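Local coordinates for protein enoyl-CoA hydratase subunit I (Geobacillus kaustophilus, PDB 2QQ3) that probably acts as a hydro-lyase of the crotonase family, adding water reversibly across the double bond of enoyl-CoA thioesters, at residues D24-L29 with F62-D67; E3-A8 with V34-A39; A86-L91 with F111-S116; R51-T56 with T96-A101; R58-A63 with N103-G108. All blocks are in the same frame, centred on the assembly; numbering follows the deposited sequence.

Contact 1: D24-L29 with F62-D67. With EDO (1,2-ethanediol), chain O.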
# COMPACT_ATOMS: atom_id res chain seq x y z
N ASP C 24 -33.31 -20.09 19.60
CA ASP C 24 -34.24 -19.42 20.50
C ASP C 24 -34.08 -17.91 20.39
O ASP C 24 -35.01 -17.16 20.65
CB ASP C 24 -34.03 -19.87 21.95
CG ASP C 24 -32.60 -19.64 22.43
OD1 ASP C 24 -31.68 -20.27 21.87
OD2 ASP C 24 -32.41 -18.84 23.37
N VAL C 25 -32.88 -17.47 20.00
CA VAL C 25 -32.62 -16.04 19.81
C VAL C 25 -32.11 -15.76 18.40
O VAL C 25 -31.36 -14.81 18.17
CB VAL C 25 -31.60 -15.49 20.86
CG1 VAL C 25 -32.25 -15.45 22.24
CG2 VAL C 25 -30.32 -16.34 20.89
N LEU C 26 -32.53 -16.60 17.45
CA LEU C 26 -32.16 -16.46 16.05
C LEU C 26 -30.65 -16.44 15.85
O LEU C 26 -30.13 -15.72 14.99
CB LEU C 26 -32.77 -15.18 15.47
CG LEU C 26 -34.30 -15.08 15.50
CD1 LEU C 26 -34.77 -13.76 14.89
CD2 LEU C 26 -34.91 -16.26 14.75
N ASN C 27 -29.95 -17.24 16.65
CA ASN C 27 -28.50 -17.35 16.57
C ASN C 27 -27.78 -16.00 16.64
O ASN C 27 -26.77 -15.79 15.96
CB ASN C 27 -28.10 -18.11 15.30
CG ASN C 27 -28.68 -19.51 15.26
OD1 ASN C 27 -28.73 -20.20 16.28
ND2 ASN C 27 -29.11 -19.96 14.08
N ALA C 28 -28.31 -15.09 17.46
CA ALA C 28 -27.71 -13.77 17.63
C ALA C 28 -26.24 -13.97 17.98
O ALA C 28 -25.91 -14.78 18.85
CB ALA C 28 -28.41 -13.01 18.75
N LEU C 29 -25.35 -13.24 17.31
CA LEU C 29 -23.92 -13.40 17.55
C LEU C 29 -23.39 -12.66 18.76
O LEU C 29 -23.10 -11.46 18.70
CB LEU C 29 -23.12 -12.99 16.31
CG LEU C 29 -23.33 -13.84 15.06
CD1 LEU C 29 -22.60 -13.20 13.88
CD2 LEU C 29 -22.82 -15.26 15.31
N PHE C 62 -29.80 -17.72 9.95
CA PHE C 62 -28.37 -18.07 9.88
C PHE C 62 -27.80 -17.42 11.14
O PHE C 62 -27.25 -18.09 12.01
CB PHE C 62 -27.75 -17.44 8.62
CG PHE C 62 -26.26 -17.68 8.47
CD1 PHE C 62 -25.76 -18.94 8.16
CD2 PHE C 62 -25.36 -16.63 8.63
CE1 PHE C 62 -24.38 -19.14 8.00
CE2 PHE C 62 -23.99 -16.83 8.48
CZ PHE C 62 -23.50 -18.08 8.16
N ALA C 63 -27.99 -16.11 11.25
CA ALA C 63 -27.56 -15.32 12.40
C ALA C 63 -28.19 -13.94 12.21
O ALA C 63 -27.74 -13.16 11.37
CB ALA C 63 -26.04 -15.21 12.45
N ALA C 64 -29.24 -13.65 12.98
CA ALA C 64 -29.93 -12.38 12.88
C ALA C 64 -29.29 -11.31 13.75
O ALA C 64 -29.80 -10.97 14.81
CB ALA C 64 -31.40 -12.55 13.26
N GLY C 65 -28.16 -10.78 13.29
CA GLY C 65 -27.48 -9.74 14.03
C GLY C 65 -26.66 -10.24 15.20
O GLY C 65 -26.40 -11.43 15.34
N ALA C 66 -26.25 -9.30 16.04
CA ALA C 66 -25.45 -9.61 17.21
C ALA C 66 -26.30 -9.49 18.47
O ALA C 66 -27.46 -9.05 18.42
CB ALA C 66 -24.26 -8.65 17.29
N ASP C 67 -25.73 -9.89 19.60
CA ASP C 67 -26.43 -9.80 20.87
C ASP C 67 -26.39 -8.33 21.25
O ASP C 67 -25.36 -7.84 21.73
CB ASP C 67 -25.70 -10.62 21.93
CG ASP C 67 -26.47 -10.70 23.24
OD1 ASP C 67 -27.01 -9.66 23.67
OD2 ASP C 67 -26.52 -11.79 23.83
C1 EDO O . -29.16 -5.70 14.76
O1 EDO O . -29.64 -7.05 14.79
C2 EDO O . -27.69 -5.68 14.34
O2 EDO O . -26.89 -6.33 15.32
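Gly65 O is approached by two groups of the opposing segment. Leu29 N donates to it at 2.9 Å, nearly straight at 175°, on a lone pair in the carbonyl plane, and the CA-H of Ala28 adds a softer contact, with Ala28 CA 3.5 Å from Gly65 O. The same Leu29 also accepts, through O, from Asp67 N at 3.2 Å, though the donor sits well above the carbonyl plane. These two bonds, on either side of Ala66, make a single bridge between Leu29 and Ala66. At the other end Ala64 N points into Leu26 O, 3.0 Å away, almost in line with the carbonyl, and Ala64 is the centre of an inverse gamma turn. In the crotonase fold this loop after the short strand 63-64 provides one of the two oxyanion-hole N-H groups, consistent with the N-H of Ala66, which donates at 3.1 Å to O2 of a 1,2-ethanediol, probably from the crystallisation liquor. Gly65 has a positive phi, and a side chain on it would run into the diol. Apolar contacts flank the backbone bonds. CB of Leu26 meets CB of Ala64 at 3.7 Å, and Leu29, its CG anti to the carbonyl carbon (chi1 -65°), sets that atom 4.0 Å from Ala63 CB. Asn27 lies with CB and ND2 alongside Phe62 O; ND2 makes only a weak, bent bond to that oxygen, its better partner being Arg58 O, while OD1 is held by the backbone N of Arg22.

Contact 2: E3-A8 with V34-A39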
# COMPACT_ATOMS: atom_id res chain seq x y z
N GLU C 3 -18.11 -28.57 25.91
CA GLU C 3 -18.00 -27.16 26.23
C GLU C 3 -18.23 -26.31 24.99
O GLU C 3 -17.32 -25.65 24.48
CB GLU C 3 -16.64 -26.85 26.86
CG GLU C 3 -16.65 -25.59 27.71
CD GLU C 3 -15.33 -25.35 28.40
OE1 GLU C 3 -14.32 -25.11 27.71
OE2 GLU C 3 -15.30 -25.39 29.65
N PHE C 4 -19.47 -26.35 24.51
CA PHE C 4 -19.94 -25.59 23.36
C PHE C 4 -21.43 -25.44 23.64
O PHE C 4 -22.20 -26.36 23.38
CB PHE C 4 -19.76 -26.34 22.04
CG PHE C 4 -18.44 -26.07 21.35
CD1 PHE C 4 -17.78 -24.85 21.51
CD2 PHE C 4 -17.87 -27.03 20.52
CE1 PHE C 4 -16.58 -24.60 20.86
CE2 PHE C 4 -16.67 -26.78 19.86
CZ PHE C 4 -16.02 -25.56 20.03
N VAL C 5 -21.82 -24.29 24.18
CA VAL C 5 -23.21 -24.07 24.51
C VAL C 5 -23.94 -23.22 23.48
O VAL C 5 -25.14 -22.96 23.62
CB VAL C 5 -23.35 -23.39 25.89
CG1 VAL C 5 -22.64 -24.22 26.95
CG2 VAL C 5 -22.79 -21.98 25.85
N SER C 6 -23.23 -22.78 22.44
CA SER C 6 -23.86 -21.94 21.43
C SER C 6 -23.78 -22.49 20.01
O SER C 6 -24.42 -21.96 19.10
CB SER C 6 -23.24 -20.54 21.46
OG SER C 6 -23.35 -19.99 22.75
N ILE C 7 -22.99 -23.54 19.82
CA ILE C 7 -22.87 -24.16 18.51
C ILE C 7 -22.78 -25.67 18.62
O ILE C 7 -22.65 -26.22 19.72
CB ILE C 7 -21.61 -23.65 17.75
CG1 ILE C 7 -20.33 -24.06 18.48
CG2 ILE C 7 -21.65 -22.13 17.63
CD1 ILE C 7 -19.08 -23.75 17.69
N ALA C 8 -22.86 -26.34 17.48
CA ALA C 8 -22.79 -27.79 17.41
C ALA C 8 -21.94 -28.10 16.19
O ALA C 8 -22.23 -27.65 15.09
CB ALA C 8 -24.19 -28.38 17.25
N VAL C 34 -19.23 -16.10 19.08
CA VAL C 34 -18.16 -15.87 18.11
C VAL C 34 -16.92 -16.65 18.55
O VAL C 34 -16.27 -17.31 17.75
CB VAL C 34 -17.82 -14.38 17.99
CG1 VAL C 34 -16.59 -14.20 17.10
CG2 VAL C 34 -18.99 -13.63 17.37
N ALA C 35 -16.62 -16.58 19.84
CA ALA C 35 -15.45 -17.27 20.37
C ALA C 35 -15.56 -18.78 20.12
O ALA C 35 -14.57 -19.43 19.81
CB ALA C 35 -15.30 -16.98 21.87
N GLU C 36 -16.77 -19.33 20.24
CA GLU C 36 -16.96 -20.76 20.01
C GLU C 36 -16.81 -21.09 18.53
O GLU C 36 -16.23 -22.12 18.17
CB GLU C 36 -18.33 -21.21 20.52
CG GLU C 36 -18.38 -21.42 22.03
CD GLU C 36 -19.76 -21.82 22.52
OE1 GLU C 36 -20.41 -22.66 21.86
OE2 GLU C 36 -20.20 -21.31 23.57
N ILE C 37 -17.33 -20.23 17.66
CA ILE C 37 -17.21 -20.46 16.22
C ILE C 37 -15.73 -20.52 15.84
O ILE C 37 -15.30 -21.44 15.15
CB ILE C 37 -17.89 -19.33 15.41
CG1 ILE C 37 -19.41 -19.36 15.64
CG2 ILE C 37 -17.58 -19.51 13.92
CD1 ILE C 37 -20.16 -18.17 15.05
N VAL C 38 -14.97 -19.53 16.30
CA VAL C 38 -13.54 -19.48 15.99
C VAL C 38 -12.80 -20.72 16.49
O VAL C 38 -11.96 -21.28 15.78
CB VAL C 38 -12.88 -18.21 16.58
CG1 VAL C 38 -11.38 -18.23 16.31
CG2 VAL C 38 -13.50 -16.96 15.97
N ALA C 39 -13.10 -21.16 17.72
CA ALA C 39 -12.44 -22.34 18.26
C ALA C 39 -12.73 -23.56 17.39
O ALA C 39 -11.82 -24.32 17.05
CB ALA C 39 -12.91 -22.60 19.69
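The Phe4 ring meets helix 34-39 in two ways: Ala39 CB lies at its edge, near the ring plane and 4.3 Å from Phe4 CZ, while the carboxylate of Glu36 approaches obliquely, its plane turned 26° from that of the ring. One ring face is covered from within its own segment by Ile7 CD1, 4.0 Å above the centre. The Phe4 and Glu36 side chains run antiparallel alongside one another, Glu36 CG coming within 3.5 Å of Phe4 CD1. The extended glutamate chain carries its carboxylate to the turn of segment 3-8. There Ser6 N donates to Glu36 OE1 at 2.9 Å, on the syn side and close to the carboxylate plane, while Val5 N adds a weak bond to Glu36 OE2. OE2 is also bonded by Gln32 NE2 one turn earlier in the helix, so this buried carboxylate has polar partners at both oxygens. Ile7 follows the glutamate stem; its CG1 sits between backbone N and carbonyl carbon (chi1 65°), which brings CD1 to 3.3 Å from Glu36 O. Ile7 CG2 touches Ile37 CG1 at 4.1 Å, the two side chains lying at a slant. The contact fastens the N-terminal turn to helix 31-46 where strand 7-12 begins: Ile7 and Ile37 both lean on Leu20 of strand 15-20, and Val34 and Val38 of the same helix pack against helix 86-92.

Contact 3: A86-L91 with F111-S116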
# COMPACT_ATOMS: atom_id res chain seq x y z
N ALA C 86 -10.81 -9.11 17.38
CA ALA C 86 -9.59 -9.89 17.14
C ALA C 86 -10.02 -11.33 16.82
O ALA C 86 -9.32 -12.04 16.10
CB ALA C 86 -8.69 -9.85 18.38
N ASP C 87 -11.17 -11.75 17.34
CA ASP C 87 -11.65 -13.10 17.05
C ASP C 87 -12.09 -13.21 15.59
O ASP C 87 -11.93 -14.25 14.95
CB ASP C 87 -12.83 -13.48 17.97
CG ASP C 87 -12.37 -14.06 19.29
OD1 ASP C 87 -11.18 -14.42 19.39
OD2 ASP C 87 -13.20 -14.17 20.21
N TRP C 88 -12.65 -12.13 15.08
CA TRP C 88 -13.09 -12.10 13.69
C TRP C 88 -11.87 -12.16 12.75
O TRP C 88 -11.93 -12.75 11.68
CB TRP C 88 -13.91 -10.84 13.40
CG TRP C 88 -15.28 -10.89 13.99
CD1 TRP C 88 -15.64 -10.55 15.26
CD2 TRP C 88 -16.48 -11.33 13.34
NE1 TRP C 88 -17.00 -10.75 15.44
CE2 TRP C 88 -17.53 -11.22 14.27
CE3 TRP C 88 -16.76 -11.80 12.05
CZ2 TRP C 88 -18.85 -11.57 13.96
CZ3 TRP C 88 -18.07 -12.14 11.73
CH2 TRP C 88 -19.10 -12.03 12.69
N ASP C 89 -10.78 -11.53 13.17
CA ASP C 89 -9.56 -11.54 12.37
C ASP C 89 -9.05 -12.97 12.26
O ASP C 89 -8.47 -13.36 11.24
CB ASP C 89 -8.48 -10.65 13.01
CG ASP C 89 -8.87 -9.19 13.07
OD1 ASP C 89 -9.55 -8.71 12.14
OD2 ASP C 89 -8.49 -8.51 14.05
N ARG C 90 -9.27 -13.76 13.31
CA ARG C 90 -8.84 -15.15 13.30
C ARG C 90 -9.60 -15.95 12.24
O ARG C 90 -9.04 -16.86 11.63
CB ARG C 90 -9.00 -15.77 14.69
CG ARG C 90 -8.10 -15.10 15.72
CD ARG C 90 -8.35 -15.60 17.13
NE ARG C 90 -7.83 -16.94 17.34
CZ ARG C 90 -7.79 -17.55 18.52
NH1 ARG C 90 -8.22 -16.92 19.61
NH2 ARG C 90 -7.29 -18.78 18.63
N LEU C 91 -10.86 -15.61 12.03
CA LEU C 91 -11.67 -16.29 11.02
C LEU C 91 -11.15 -15.91 9.64
O LEU C 91 -11.14 -16.73 8.71
CB LEU C 91 -13.14 -15.86 11.11
CG LEU C 91 -13.90 -16.19 12.39
CD1 LEU C 91 -15.32 -15.61 12.31
CD2 LEU C 91 -13.94 -17.70 12.58
N PHE C 111 -24.32 -11.23 8.61
CA PHE C 111 -23.91 -10.96 7.22
C PHE C 111 -22.38 -10.97 7.17
O PHE C 111 -21.78 -11.47 6.22
CB PHE C 111 -24.46 -9.60 6.77
CG PHE C 111 -24.35 -9.34 5.28
CD1 PHE C 111 -23.93 -10.33 4.40
CD2 PHE C 111 -24.71 -8.10 4.77
CE1 PHE C 111 -23.86 -10.09 3.03
CE2 PHE C 111 -24.65 -7.84 3.40
CZ PHE C 111 -24.23 -8.84 2.53
N GLU C 112 -21.75 -10.44 8.21
CA GLU C 112 -20.29 -10.41 8.26
C GLU C 112 -19.70 -11.81 8.41
O GLU C 112 -18.59 -12.08 7.94
CB GLU C 112 -19.83 -9.49 9.39
CG GLU C 112 -20.08 -8.02 9.06
CD GLU C 112 -19.92 -7.11 10.25
OE1 GLU C 112 -20.56 -7.37 11.29
OE2 GLU C 112 -19.16 -6.11 10.15
N LEU C 113 -20.44 -12.70 9.05
CA LEU C 113 -19.98 -14.08 9.22
C LEU C 113 -19.97 -14.76 7.84
O LEU C 113 -18.99 -15.41 7.46
CB LEU C 113 -20.90 -14.84 10.19
CG LEU C 113 -20.51 -16.30 10.46
CD1 LEU C 113 -19.04 -16.35 10.92
CD2 LEU C 113 -21.43 -16.90 11.53
N ALA C 114 -21.06 -14.60 7.10
CA ALA C 114 -21.17 -15.19 5.76
C ALA C 114 -20.09 -14.61 4.84
O ALA C 114 -19.48 -15.33 4.05
CB ALA C 114 -22.55 -14.89 5.18
N LEU C 115 -19.87 -13.31 4.95
CA LEU C 115 -18.87 -12.65 4.11
C LEU C 115 -17.46 -13.13 4.43
O LEU C 115 -16.57 -13.04 3.59
CB LEU C 115 -18.97 -11.13 4.28
CG LEU C 115 -20.24 -10.52 3.68
CD1 LEU C 115 -20.35 -9.06 4.04
CD2 LEU C 115 -20.22 -10.70 2.16
N SER C 116 -17.27 -13.65 5.64
CA SER C 116 -15.98 -14.17 6.06
C SER C 116 -15.66 -15.49 5.38
O SER C 116 -14.51 -15.90 5.35
CB SER C 116 -15.94 -14.37 7.58
OG SER C 116 -16.02 -13.13 8.27
O HOH W 1 -13.80 -11.84 9.51
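Trp88 makes the close part of this contact: with CG anti to the carbonyl carbon (chi1 -74°), its indole crosses to helix 111-116 and presses its six-membered end on the backbone between Glu112 and Leu113. CZ3 lies 3.6 Å from Leu113 N, met at the ring edge, and CH2 4.2 Å from Leu113 CB. Leu91 CD1 meets Leu113 CD1 at 4.0 Å, the two leucines set at a slant. The axes of segments 86-91 and 111-116 lie 10.8 Å apart and 31° from parallel, a distance mostly spanned by the indole. Toward Ser116 the contact is looser and hydrated: a water at the indole edge, in its plane, donates to Trp88 O at 3.0 Å and to Ser116 OG at 2.9 Å. Ser116 OG spends its own proton on Glu112 O, 2.8 Å away, and its oxygen accepts from the water. With an alanine at Trp88, a gap would probably open between the helices, leaving the backbone at Glu112 and Leu113 without its indole rim. Glu112 OE2 is held by two backbone N-H groups, of Ala141 and Gly143. Helix 109-116 opens within a run of three glycines and, as in crotonase relatives, starts at what is probably the oxyanion hole.

Contact 4: R51-T56 with T96-A101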
# COMPACT_ATOMS: atom_id res chain seq x y z
N ARG C 51 -11.16 -31.18 4.91
CA ARG C 51 -10.74 -30.40 3.75
C ARG C 51 -11.65 -29.22 3.41
O ARG C 51 -11.28 -28.35 2.62
CB ARG C 51 -10.64 -31.32 2.52
CG ARG C 51 -9.57 -32.40 2.63
CD ARG C 51 -9.40 -33.12 1.30
NE ARG C 51 -8.33 -34.12 1.33
CZ ARG C 51 -7.93 -34.81 0.27
NH1 ARG C 51 -8.51 -34.63 -0.92
NH2 ARG C 51 -6.95 -35.70 0.38
N VAL C 52 -12.85 -29.20 3.99
CA VAL C 52 -13.81 -28.12 3.74
C VAL C 52 -14.66 -27.92 4.98
O VAL C 52 -15.05 -28.88 5.64
CB VAL C 52 -14.76 -28.48 2.56
CG1 VAL C 52 -15.76 -27.36 2.35
CG2 VAL C 52 -13.95 -28.71 1.30
N ILE C 53 -14.95 -26.66 5.29
CA ILE C 53 -15.75 -26.30 6.46
C ILE C 53 -17.06 -25.64 6.02
O ILE C 53 -17.07 -24.78 5.15
CB ILE C 53 -14.98 -25.32 7.38
CG1 ILE C 53 -13.69 -25.98 7.87
CG2 ILE C 53 -15.86 -24.89 8.54
CD1 ILE C 53 -12.80 -25.05 8.69
N VAL C 54 -18.16 -26.05 6.65
CA VAL C 54 -19.47 -25.49 6.32
C VAL C 54 -20.10 -24.85 7.54
O VAL C 54 -20.21 -25.48 8.60
CB VAL C 54 -20.43 -26.59 5.79
CG1 VAL C 54 -21.85 -26.05 5.70
CG2 VAL C 54 -19.96 -27.06 4.42
N LEU C 55 -20.52 -23.60 7.39
CA LEU C 55 -21.17 -22.89 8.48
C LEU C 55 -22.64 -22.72 8.11
O LEU C 55 -22.96 -22.41 6.97
CB LEU C 55 -20.57 -21.49 8.67
CG LEU C 55 -19.06 -21.32 8.88
CD1 LEU C 55 -18.76 -19.84 9.13
CD2 LEU C 55 -18.59 -22.15 10.06
N THR C 56 -23.53 -22.94 9.08
CA THR C 56 -24.96 -22.76 8.84
C THR C 56 -25.66 -22.56 10.18
O THR C 56 -25.07 -22.75 11.24
CB THR C 56 -25.58 -23.97 8.10
OG1 THR C 56 -26.86 -23.59 7.57
CG2 THR C 56 -25.77 -25.15 9.06
N THR C 96 -8.31 -23.34 5.41
CA THR C 96 -9.19 -24.36 4.86
C THR C 96 -10.37 -23.71 4.14
O THR C 96 -10.89 -22.70 4.61
CB THR C 96 -9.73 -25.27 5.99
OG1 THR C 96 -8.64 -25.98 6.59
CG2 THR C 96 -10.74 -26.27 5.44
N PRO C 97 -10.77 -24.25 2.99
CA PRO C 97 -11.91 -23.66 2.27
C PRO C 97 -13.13 -23.60 3.20
O PRO C 97 -13.41 -24.56 3.93
CB PRO C 97 -12.12 -24.62 1.11
CG PRO C 97 -10.71 -25.05 0.79
CD PRO C 97 -10.14 -25.31 2.17
N MET C 98 -13.83 -22.47 3.19
CA MET C 98 -15.00 -22.29 4.03
C MET C 98 -16.23 -21.91 3.22
O MET C 98 -16.17 -21.03 2.35
CB MET C 98 -14.76 -21.19 5.06
CG MET C 98 -13.74 -21.52 6.12
SD MET C 98 -13.74 -20.23 7.37
CE MET C 98 -15.25 -20.63 8.23
N ILE C 99 -17.35 -22.55 3.51
CA ILE C 99 -18.59 -22.27 2.81
C ILE C 99 -19.71 -21.91 3.77
O ILE C 99 -19.93 -22.60 4.77
CB ILE C 99 -19.07 -23.49 2.00
CG1 ILE C 99 -17.99 -23.93 1.01
CG2 ILE C 99 -20.37 -23.14 1.28
CD1 ILE C 99 -18.32 -25.23 0.29
N ALA C 100 -20.42 -20.83 3.48
CA ALA C 100 -21.54 -20.43 4.32
C ALA C 100 -22.83 -20.90 3.66
O ALA C 100 -23.10 -20.56 2.51
CB ALA C 100 -21.57 -18.92 4.50
N ALA C 101 -23.59 -21.70 4.39
CA ALA C 101 -24.88 -22.19 3.92
C ALA C 101 -25.89 -21.32 4.65
O ALA C 101 -26.32 -21.65 5.76
CB ALA C 101 -25.07 -23.66 4.29
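Two parallel strands at the middle of the six-stranded sheet, 52-57 and 98-102, lie side by side here, their segment axes 4.7 Å apart and 24° from parallel. The ladder runs Ile53 with Met98, Val54 with Ile99 and Leu55 with Ala100. Ile53 N donates to Pro97 O at 2.9 Å and Ile53 O accepts from Ile99 N at 2.8 Å; Leu55 N then reaches Ile99 O, and Leu55 O takes Ala101 N at 2.7 Å. At the end of the ladder Thr56 OG1, swung opposite its own backbone N (chi1 -164°), donates to Ala101 O at 2.7 Å in the plane of that carbonyl. With a valine in place of Thr56, Ala101 O would probably be left without its hydroxyl mate, and the strand ends would be joined less firmly. In the spiral of beta-beta-alpha units that makes the crotonase fold, helices pack on the sheet; here its two faces differ in what covers them. On the face of Ile53, Leu55 and Met98, helix 31-46 lies over the strands. The bend of Met98 at chi3 (75°) brings CE to 3.7 Å from Leu55 CD1, and the Thr96 and Ile53 side chains cross at about a right angle, Thr96 CG2 being 3.8 Å from Ile53 CG1. On the face of Val54, Ile99 and Ala101, helix 186-197 is the neighbour. Val52, at the start of the strand, sets CG1 at a slant to Ile99 CD1, 3.9 Å off. Thr96 OG1 is hydrogen-bonded to Asp45 OD1, and Pro97 packs on Trp161 of a neighbouring subunit.

Contact 5: R58-A63 with N103-G108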
# COMPACT_ATOMS: atom_id res chain seq x y z
N ARG C 58 -29.05 -23.18 12.88
CA ARG C 58 -30.16 -24.05 13.25
C ARG C 58 -31.37 -23.14 13.32
O ARG C 58 -31.26 -21.98 13.69
CB ARG C 58 -29.91 -24.69 14.62
CG ARG C 58 -31.02 -25.62 15.11
CD ARG C 58 -30.67 -26.27 16.43
NE ARG C 58 -29.52 -27.17 16.32
CZ ARG C 58 -28.92 -27.74 17.36
NH1 ARG C 58 -29.36 -27.51 18.59
NH2 ARG C 58 -27.89 -28.55 17.18
N GLY C 59 -32.54 -23.65 12.95
CA GLY C 59 -33.72 -22.81 13.02
C GLY C 59 -33.96 -22.01 11.76
O GLY C 59 -33.40 -22.32 10.70
N ARG C 60 -34.78 -20.96 11.86
CA ARG C 60 -35.11 -20.14 10.71
C ARG C 60 -34.05 -19.15 10.25
O ARG C 60 -34.07 -18.70 9.10
CB ARG C 60 -36.41 -19.38 10.98
CG ARG C 60 -36.33 -18.36 12.11
CD ARG C 60 -37.62 -17.53 12.19
NE ARG C 60 -37.78 -16.70 11.00
CZ ARG C 60 -37.72 -15.37 11.00
NH1 ARG C 60 -37.51 -14.71 12.13
NH2 ARG C 60 -37.84 -14.71 9.86
N ALA C 61 -33.11 -18.80 11.13
CA ALA C 61 -32.08 -17.83 10.77
C ALA C 61 -30.64 -18.35 10.77
O ALA C 61 -30.31 -19.29 11.48
CB ALA C 61 -32.18 -16.62 11.71
N PHE C 62 -29.80 -17.72 9.95
CA PHE C 62 -28.37 -18.07 9.88
C PHE C 62 -27.80 -17.42 11.14
O PHE C 62 -27.25 -18.09 12.01
CB PHE C 62 -27.75 -17.44 8.62
CG PHE C 62 -26.26 -17.68 8.47
CD1 PHE C 62 -25.76 -18.94 8.16
CD2 PHE C 62 -25.36 -16.63 8.63
CE1 PHE C 62 -24.38 -19.14 8.00
CE2 PHE C 62 -23.99 -16.83 8.48
CZ PHE C 62 -23.50 -18.08 8.16
N ALA C 63 -27.99 -16.11 11.25
CA ALA C 63 -27.56 -15.32 12.40
C ALA C 63 -28.19 -13.94 12.21
O ALA C 63 -27.74 -13.16 11.37
CB ALA C 63 -26.04 -15.21 12.45
N ASN C 103 -29.11 -20.29 5.57
CA ASN C 103 -30.47 -20.81 5.61
C ASN C 103 -31.57 -19.76 5.81
O ASN C 103 -32.75 -20.04 5.59
CB ASN C 103 -30.58 -21.88 6.70
CG ASN C 103 -30.16 -21.37 8.06
OD1 ASN C 103 -29.02 -20.94 8.26
ND2 ASN C 103 -31.09 -21.41 9.02
N GLY C 104 -31.19 -18.56 6.24
CA GLY C 104 -32.20 -17.53 6.45
C GLY C 104 -31.58 -16.18 6.73
O GLY C 104 -30.57 -15.82 6.13
N LEU C 105 -32.18 -15.42 7.65
CA LEU C 105 -31.68 -14.10 8.00
C LEU C 105 -30.19 -14.10 8.33
O LEU C 105 -29.73 -14.90 9.15
CB LEU C 105 -32.44 -13.53 9.20
CG LEU C 105 -33.88 -13.03 9.05
CD1 LEU C 105 -34.38 -12.54 10.41
CD2 LEU C 105 -33.94 -11.89 8.04
N ALA C 106 -29.46 -13.20 7.69
CA ALA C 106 -28.02 -13.02 7.93
C ALA C 106 -27.85 -11.50 7.98
O ALA C 106 -27.50 -10.87 6.98
CB ALA C 106 -27.21 -13.62 6.79
N LEU C 107 -28.10 -10.92 9.15
CA LEU C 107 -28.03 -9.48 9.35
C LEU C 107 -26.88 -9.06 10.27
O LEU C 107 -26.51 -9.80 11.17
CB LEU C 107 -29.35 -8.98 9.93
CG LEU C 107 -30.62 -9.50 9.24
CD1 LEU C 107 -31.85 -8.91 9.93
CD2 LEU C 107 -30.60 -9.13 7.76
N GLY C 108 -26.35 -7.86 10.06
CA GLY C 108 -25.26 -7.37 10.88
C GLY C 108 -24.15 -8.39 10.96
O GLY C 108 -23.64 -8.84 9.94
O HOH W 2 -34.76 -16.34 9.02
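Leu105 O accepts two backbone donors from segment 58-63: Phe62 N at 2.9 Å, tilted from the carbonyl plane, and Ala63 N at 3.0 Å, close to the line of the carbonyl. Leu107 N returns the link to Ala63 O at 3.2 Å. This parallel pairing holds the corner where the chain turns at Phe62. Around it, Ala61 CB rests on Leu105 CB at 4.0 Å, and Phe62 CD2 lies the same distance from Ala106 CB. Asn103 comes in from the loop: its OD1 is in the plane of the phenyl ring at the edge, with the amide turned 62° from the ring, while ND2 makes a weak bond to Ala61 O at 3.3 Å. The cramped rotamer of Asn103, with CG between backbone N and carbonyl carbon (chi1 56°), turns the amide to these partners, and Gly57 N anchors OD1. Gly104 lets the loop come close, since a side chain would strike Arg60 O. Farther out, strand 127-129 flanks the other side of 105-107, bonding Ala106 through Glu127. The corner at Phe62 leads from the six-stranded sheet into the smaller one, and Gly108 stands at the N-cap of helix 109-116, a layout typical of the crotonase fold.

How the contacts relate
Contacts 1 and 5 share Phe62 and Ala63, with centres about 7 Å apart, and Asn27 ND2 ties them through Arg58 O, 3.0 Å away. The Phe62 ring joins both to the core: CE1 is 3.7 Å from Leu55 O in contact 4, and CE2 is 4.0 Å from Leu113 CD2 in contact 3. Leu113 CD1 also packs on Leu55 CD1, so helix 111-116 bears on that sheet. Contact 2 joins through Val38 against Leu91 of contact 3 and Ile37 against Leu29 of contact 1. The ethanediol, though probably from the crystallisation liquor, may mark the acyl-CoA pocket, since it sits on the presumed oxyanion-hole N-H; helix 109-116 follows from the strand of contact 5.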